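Long-range contacts in acid phosphatase (Bacillus anthracis, PDB 2I34), which probably hydrolyses phosphate monoesters at acidic pH, as a magnesium-binding acid phosphatase of the HAD superfamily: residues A61-L66 against H172-F177; I120-N125 against V141-A146. One frame throughout, in Å; residues are numbered along the deposited sequence.

Interaction 1. Residues A61-L66 against H172-F177; sequences AIVLDL and HDIVLF. With MG (magnesium ion), chain C; WO4 (tungstate(VI)ion), chain D.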
loop_
_atom_site.group_PDB
_atom_site.type_symbol
_atom_site.label_atom_id
_atom_site.label_comp_id
_atom_site.label_asym_id
_atom_site.label_seq_id
_atom_site.Cartn_x
_atom_site.Cartn_y
_atom_site.Cartn_z
ATOM N N ALA A 61 0.268 4.484 -25.309
ATOM C CA ALA A 61 -0.271 3.314 -24.602
ATOM C C ALA A 61 -0.024 3.385 -23.099
ATOM O O ALA A 61 0.855 4.106 -22.629
ATOM C CB ALA A 61 0.308 2.019 -25.159
ATOM N N ILE A 62 -0.840 2.654 -22.358
ATOM C CA ILE A 62 -0.543 2.329 -20.965
ATOM C C ILE A 62 -0.455 0.814 -20.825
ATOM O O ILE A 62 -1.062 0.074 -21.603
ATOM C CB ILE A 62 -1.585 2.883 -19.978
ATOM C CG1 ILE A 62 -2.980 2.296 -20.245
ATOM C CG2 ILE A 62 -1.595 4.410 -20.032
ATOM C CD1 ILE A 62 -3.966 2.534 -19.130
ATOM N N VAL A 63 0.318 0.374 -19.834
ATOM C CA VAL A 63 0.520 -1.037 -19.546
ATOM C C VAL A 63 0.087 -1.279 -18.093
ATOM O O VAL A 63 0.468 -0.531 -17.188
ATOM C CB VAL A 63 2.014 -1.447 -19.744
ATOM C CG1 VAL A 63 2.333 -2.786 -19.118
ATOM C CG2 VAL A 63 2.393 -1.440 -21.237
ATOM N N LEU A 64 -0.718 -2.318 -17.899
ATOM C CA LEU A 64 -1.098 -2.765 -16.574
ATOM C C LEU A 64 -0.875 -4.253 -16.421
ATOM O O LEU A 64 -1.185 -5.048 -17.324
ATOM C CB LEU A 64 -2.573 -2.475 -16.287
ATOM C CG LEU A 64 -3.098 -1.069 -16.607
ATOM C CD1 LEU A 64 -3.739 -1.030 -17.991
ATOM C CD2 LEU A 64 -4.066 -0.610 -15.510
ATOM N N ASP A 65 -0.348 -4.613 -15.256
ATOM C CA ASP A 65 -0.469 -5.953 -14.705
ATOM C C ASP A 65 -1.953 -6.267 -14.433
ATOM O O ASP A 65 -2.760 -5.339 -14.312
ATOM C CB ASP A 65 0.300 -6.013 -13.391
ATOM C CG ASP A 65 0.132 -7.319 -12.693
ATOM O OD1 ASP A 65 0.516 -8.336 -13.301
ATOM O OD2 ASP A 65 -0.382 -7.341 -11.540
ATOM N N LEU A 66 -2.307 -7.557 -14.334
ATOM C CA LEU A 66 -3.682 -7.948 -13.954
ATOM C C LEU A 66 -3.906 -8.287 -12.475
ATOM O O LEU A 66 -4.661 -7.599 -11.792
ATOM C CB LEU A 66 -4.207 -9.090 -14.839
ATOM C CG LEU A 66 -4.595 -8.668 -16.258
ATOM C CD1 LEU A 66 -5.023 -9.879 -17.095
ATOM C CD2 LEU A 66 -5.709 -7.627 -16.223
ATOM N N HIS A 172 4.096 1.802 -29.877
ATOM C CA HIS A 172 3.454 2.771 -28.993
ATOM C C HIS A 172 4.492 3.434 -28.102
ATOM O O HIS A 172 5.573 2.888 -27.905
ATOM C CB HIS A 172 2.441 2.074 -28.096
ATOM C CG HIS A 172 1.286 1.464 -28.823
ATOM N ND1 HIS A 172 1.387 0.279 -29.520
ATOM C CD2 HIS A 172 -0.011 1.845 -28.913
ATOM C CE1 HIS A 172 0.214 -0.017 -30.051
ATOM N NE2 HIS A 172 -0.653 0.914 -29.691
ATOM N N ASP A 173 4.173 4.618 -27.581
ATOM C CA ASP A 173 4.942 5.198 -26.488
ATOM C C ASP A 173 4.172 4.890 -25.221
ATOM O O ASP A 173 3.062 5.365 -25.035
ATOM C CB ASP A 173 5.157 6.704 -26.664
ATOM C CG ASP A 173 6.216 7.034 -27.727
ATOM O OD1 ASP A 173 7.049 6.159 -28.063
ATOM O OD2 ASP A 173 6.222 8.179 -28.238
ATOM N N ILE A 174 4.770 4.076 -24.354
ATOM C CA ILE A 174 4.122 3.658 -23.117
ATOM C C ILE A 174 4.335 4.771 -22.097
ATOM O O ILE A 174 5.473 5.015 -21.652
ATOM C CB ILE A 174 4.666 2.301 -22.591
ATOM C CG1 ILE A 174 4.643 1.232 -23.711
ATOM C CG2 ILE A 174 3.852 1.861 -21.395
ATOM C CD1 ILE A 174 5.267 -0.169 -23.331
ATOM N N VAL A 175 3.254 5.470 -21.756
ATOM C CA VAL A 175 3.356 6.654 -20.909
ATOM C C VAL A 175 3.221 6.321 -19.412
ATOM O O VAL A 175 3.706 7.074 -18.586
ATOM C CB VAL A 175 2.376 7.787 -21.342
ATOM C CG1 VAL A 175 2.654 8.186 -22.775
ATOM C CG2 VAL A 175 0.906 7.396 -21.151
ATOM N N LEU A 176 2.590 5.188 -19.093
ATOM C CA LEU A 176 2.401 4.740 -17.719
ATOM C C LEU A 176 2.414 3.223 -17.613
ATOM O O LEU A 176 1.939 2.535 -18.522
ATOM C CB LEU A 176 1.059 5.229 -17.174
ATOM C CG LEU A 176 0.865 6.720 -16.920
ATOM C CD1 LEU A 176 -0.613 7.012 -16.870
ATOM C CD2 LEU A 176 1.547 7.158 -15.624
ATOM N N PHE A 177 2.961 2.736 -16.491
ATOM C CA PHE A 177 2.912 1.321 -16.080
ATOM C C PHE A 177 2.209 1.218 -14.734
ATOM O O PHE A 177 2.482 2.024 -13.845
ATOM C CB PHE A 177 4.310 0.741 -15.938
ATOM C CG PHE A 177 5.099 0.729 -17.212
ATOM C CD1 PHE A 177 5.205 -0.435 -17.969
ATOM C CD2 PHE A 177 5.742 1.874 -17.652
ATOM C CE1 PHE A 177 5.951 -0.448 -19.141
ATOM C CE2 PHE A 177 6.502 1.871 -18.845
ATOM C CZ PHE A 177 6.599 0.712 -19.582
HETATM MG MG MG C . 0.227 -8.490 -9.971
HETATM W W WO4 D . 0.218 -10.746 -12.846
HETATM O O1 WO4 D . 0.066 -12.748 -12.525
HETATM O O2 WO4 D . 0.187 -9.913 -10.994
HETATM O O3 WO4 D . -1.458 -10.475 -13.897
HETATM O O4 WO4 D . 1.948 -10.589 -13.881
HETATM O O HOH W 1 0.750 -9.825 -8.403
HETATM O O HOH W 2 2.242 -8.245 -10.516
#
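The carbonyl oxygen of A61 is held twice by the neighbouring strand: V175 N donates a hydrogen bond to A61 O (2.9 Å), and I174 CA brings its hydrogen to A61 O at 3.3 Å. A61 N in turn donates to D173 O at 2.9 Å, and V63 N closes the next step on L176 O at 3.0 Å. Two residues, V175 and L176, occupy the length that I62 spans alone, so the parallel pairing is interrupted by a beta bulge; the buried L176 N has no partner.

On the face that carries V63, I174 and F177, V63 and I174 press methyl to methyl (CG2 to CG2, 3.6 Å). The valine's CG1, anti to the backbone N (chi1 165°), instead runs beside F177 CD1. On the other face I62 and L176 lie alongside, the former against helix 106-115, the latter against helix 31-54.

These are central strands of the parallel Rossmann-like HAD core, and strand 59-64 leads straight to D65, first aspartate of a probable DxDx(T/V) motif. D65 OD2 binds magnesium at 2.0 Å, with D67 and D180 among the other ligands. D65 OD1 lies 2.5 Å from W of the tungstate. It stands almost opposite tungstate O1, a five-oxygen geometry resembling the in-line transfer of phosphate to a HAD nucleophile.

Interaction 2. Residues I120-N125 against V141-A146; sequences IYYISN and VGAPQA. With WO4 (tungstate(VI)ion), chain D.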
loop_
_atom_site.group_PDB
_atom_site.type_symbol
_atom_site.label_atom_id
_atom_site.label_comp_id
_atom_site.label_asym_id
_atom_site.label_seq_id
_atom_site.Cartn_x
_atom_site.Cartn_y
_atom_site.Cartn_z
ATOM N N ILE A 120 -4.506 0.202 -24.418
ATOM C CA ILE A 120 -4.225 -0.423 -23.135
ATOM C C ILE A 120 -3.673 -1.805 -23.408
ATOM O O ILE A 120 -4.235 -2.546 -24.216
ATOM C CB ILE A 120 -5.514 -0.633 -22.324
ATOM C CG1 ILE A 120 -6.172 0.709 -21.962
ATOM C CG2 ILE A 120 -5.241 -1.471 -21.083
ATOM C CD1 ILE A 120 -7.694 0.612 -21.815
ATOM N N TYR A 121 -2.597 -2.163 -22.710
ATOM C CA TYR A 121 -2.066 -3.536 -22.763
ATOM C C TYR A 121 -1.994 -4.119 -21.369
ATOM O O TYR A 121 -1.378 -3.542 -20.463
ATOM C CB TYR A 121 -0.704 -3.586 -23.472
ATOM C CG TYR A 121 -0.863 -3.153 -24.900
ATOM C CD1 TYR A 121 -1.260 -4.064 -25.883
ATOM C CD2 TYR A 121 -0.715 -1.812 -25.261
ATOM C CE1 TYR A 121 -1.470 -3.656 -27.193
ATOM C CE2 TYR A 121 -0.907 -1.395 -26.590
ATOM C CZ TYR A 121 -1.297 -2.321 -27.541
ATOM O OH TYR A 121 -1.517 -1.920 -28.843
ATOM N N TYR A 122 -2.663 -5.254 -21.220
ATOM C CA TYR A 122 -2.678 -6.010 -19.984
ATOM C C TYR A 122 -1.567 -7.043 -20.099
ATOM O O TYR A 122 -1.705 -8.065 -20.774
ATOM C CB TYR A 122 -4.035 -6.686 -19.776
ATOM C CG TYR A 122 -5.240 -5.763 -19.838
ATOM C CD1 TYR A 122 -5.598 -4.985 -18.735
ATOM C CD2 TYR A 122 -6.042 -5.699 -20.976
ATOM C CE1 TYR A 122 -6.713 -4.166 -18.760
ATOM C CE2 TYR A 122 -7.167 -4.850 -21.026
ATOM C CZ TYR A 122 -7.498 -4.088 -19.894
ATOM O OH TYR A 122 -8.611 -3.256 -19.876
ATOM N N ILE A 123 -0.443 -6.734 -19.472
ATOM C CA ILE A 123 0.712 -7.589 -19.542
ATOM C C ILE A 123 0.753 -8.322 -18.203
ATOM O O ILE A 123 1.061 -7.718 -17.184
ATOM C CB ILE A 123 2.007 -6.786 -19.833
ATOM C CG1 ILE A 123 1.874 -6.097 -21.187
ATOM C CG2 ILE A 123 3.229 -7.706 -19.830
ATOM C CD1 ILE A 123 3.166 -5.400 -21.689
ATOM N N SER A 124 0.474 -9.627 -18.261
ATOM C CA SER A 124 0.216 -10.463 -17.092
ATOM C C SER A 124 0.959 -11.793 -17.201
ATOM O O SER A 124 1.065 -12.371 -18.290
ATOM C CB SER A 124 -1.292 -10.735 -16.992
ATOM O OG SER A 124 -1.588 -11.704 -16.003
ATOM N N ASN A 125 1.444 -12.276 -16.059
ATOM C CA ASN A 125 2.100 -13.565 -15.967
ATOM C C ASN A 125 1.165 -14.743 -15.725
ATOM O O ASN A 125 1.621 -15.852 -15.495
ATOM C CB ASN A 125 3.224 -13.506 -14.935
ATOM C CG ASN A 125 4.429 -12.754 -15.459
ATOM O OD1 ASN A 125 4.491 -12.432 -16.644
ATOM N ND2 ASN A 125 5.394 -12.488 -14.595
ATOM N N VAL A 141 -16.060 -7.989 -15.747
ATOM C CA VAL A 141 -15.859 -6.777 -14.971
ATOM C C VAL A 141 -15.971 -5.507 -15.837
ATOM O O VAL A 141 -15.948 -4.411 -15.304
ATOM C CB VAL A 141 -14.490 -6.783 -14.206
ATOM C CG1 VAL A 141 -14.388 -7.993 -13.288
ATOM C CG2 VAL A 141 -13.314 -6.748 -15.163
ATOM N N GLY A 142 -16.066 -5.672 -17.157
ATOM C CA GLY A 142 -16.225 -4.565 -18.093
ATOM C C GLY A 142 -14.919 -3.853 -18.400
ATOM O O GLY A 142 -14.906 -2.653 -18.658
ATOM N N ALA A 143 -13.806 -4.590 -18.369
ATOM C CA ALA A 143 -12.526 -4.010 -18.763
ATOM C C ALA A 143 -12.494 -3.791 -20.285
ATOM O O ALA A 143 -12.839 -4.689 -21.047
ATOM C CB ALA A 143 -11.377 -4.904 -18.318
ATOM N N PRO A 144 -12.114 -2.584 -20.735
ATOM C CA PRO A 144 -12.017 -2.350 -22.175
ATOM C C PRO A 144 -10.905 -3.137 -22.882
ATOM O O PRO A 144 -9.966 -3.623 -22.244
ATOM C CB PRO A 144 -11.783 -0.840 -22.278
ATOM C CG PRO A 144 -11.356 -0.399 -20.992
ATOM C CD PRO A 144 -11.834 -1.367 -19.958
ATOM N N GLN A 145 -11.043 -3.279 -24.195
ATOM C CA GLN A 145 -10.030 -3.938 -25.024
ATOM C C GLN A 145 -9.621 -5.317 -24.444
ATOM O O GLN A 145 -8.441 -5.647 -24.360
ATOM C CB GLN A 145 -8.811 -3.004 -25.209
ATOM C CG GLN A 145 -9.127 -1.654 -25.872
ATOM C CD GLN A 145 -8.034 -0.608 -25.648
ATOM O OE1 GLN A 145 -6.850 -0.918 -25.688
ATOM N NE2 GLN A 145 -8.439 0.647 -25.380
ATOM N N ALA A 146 -10.618 -6.119 -24.067
ATOM C CA ALA A 146 -10.396 -7.456 -23.516
ATOM C C ALA A 146 -10.237 -8.490 -24.625
ATOM O O ALA A 146 -11.065 -9.398 -24.761
ATOM C CB ALA A 146 -11.556 -7.841 -22.577
HETATM W W WO4 D . 0.218 -10.746 -12.846
HETATM O O1 WO4 D . 0.066 -12.748 -12.525
HETATM O O2 WO4 D . 0.187 -9.913 -10.994
HETATM O O3 WO4 D . -1.458 -10.475 -13.897
HETATM O O4 WO4 D . 1.948 -10.589 -13.881
#
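A right-handed beta-alpha-beta crossover carries the chain from strand 119-125 through helix 131-141 to the adjacent parallel strand 151-154, and the return loop of that crossover is fastened to the strand it left by Q145 and P144, which meet I120 and Y122. The helix ends in a Schellman motif at G142, whose positive phi turns the chain into the loop.

Q145 reaches the beginning of the strand with its side chain. CG lies beside the backbone N and the chain beyond it is extended (chi2 162°), which carries the amide to the strand backbone. There Q145 OE1 accepts a hydrogen bond from I120 N at 2.9 Å, with an N-H...O angle of 164°. The same amide lies across the isoleucine side chain, Q145 NE2 standing 3.6 Å from I120 CD1, while P144 CG packs on that methyl at 3.9 Å. I120 O is taken up separately by H150.

Y122 makes the second anchor. Its hydroxyl donates to the loop backbone, Y122 OH to P144 O at 2.8 Å, and the ring turns its edge to this oxygen and to Q145 O. I120 CG2 sits 3.6 Å above one ring face, offset toward the rim, and A143 CB touches the hydroxyl.

At its other end the strand belongs to the active site: N125 N donates to tungstate O4 at 2.8 Å, and S124 OG lies close to tungstate O3.

Both cross-links pair a neutral donor with a neutral carbonyl acceptor, a backbone N-H with a side-chain amide in one and a phenol with a peptide in the other, and would therefore be expected to depend little on ionisation in an acidic medium.

Overall arrangement
From the N terminus the chain passes helices 21-29 and 31-54 before entering strand 59-64, the first partner of interaction 1. It then goes through helix 106-115 to strand 119-125, where interaction 2 starts; a short loop through helix 131-141 closes at 141-146. Only after strand 151-154 and helix 162-171 does 172-177 close the longer loop of interaction 1, inside which interaction 2 is wholly nested. The two share one parallel sheet: strand 59-64 lies between 119-125 and 172-179, with L64 probably hydrogen-bonded through its backbone to Y121 and I123. Both first strands run to the same tungstate, whereas loop 141-146 packs on the early part of strand 119-125, away from it.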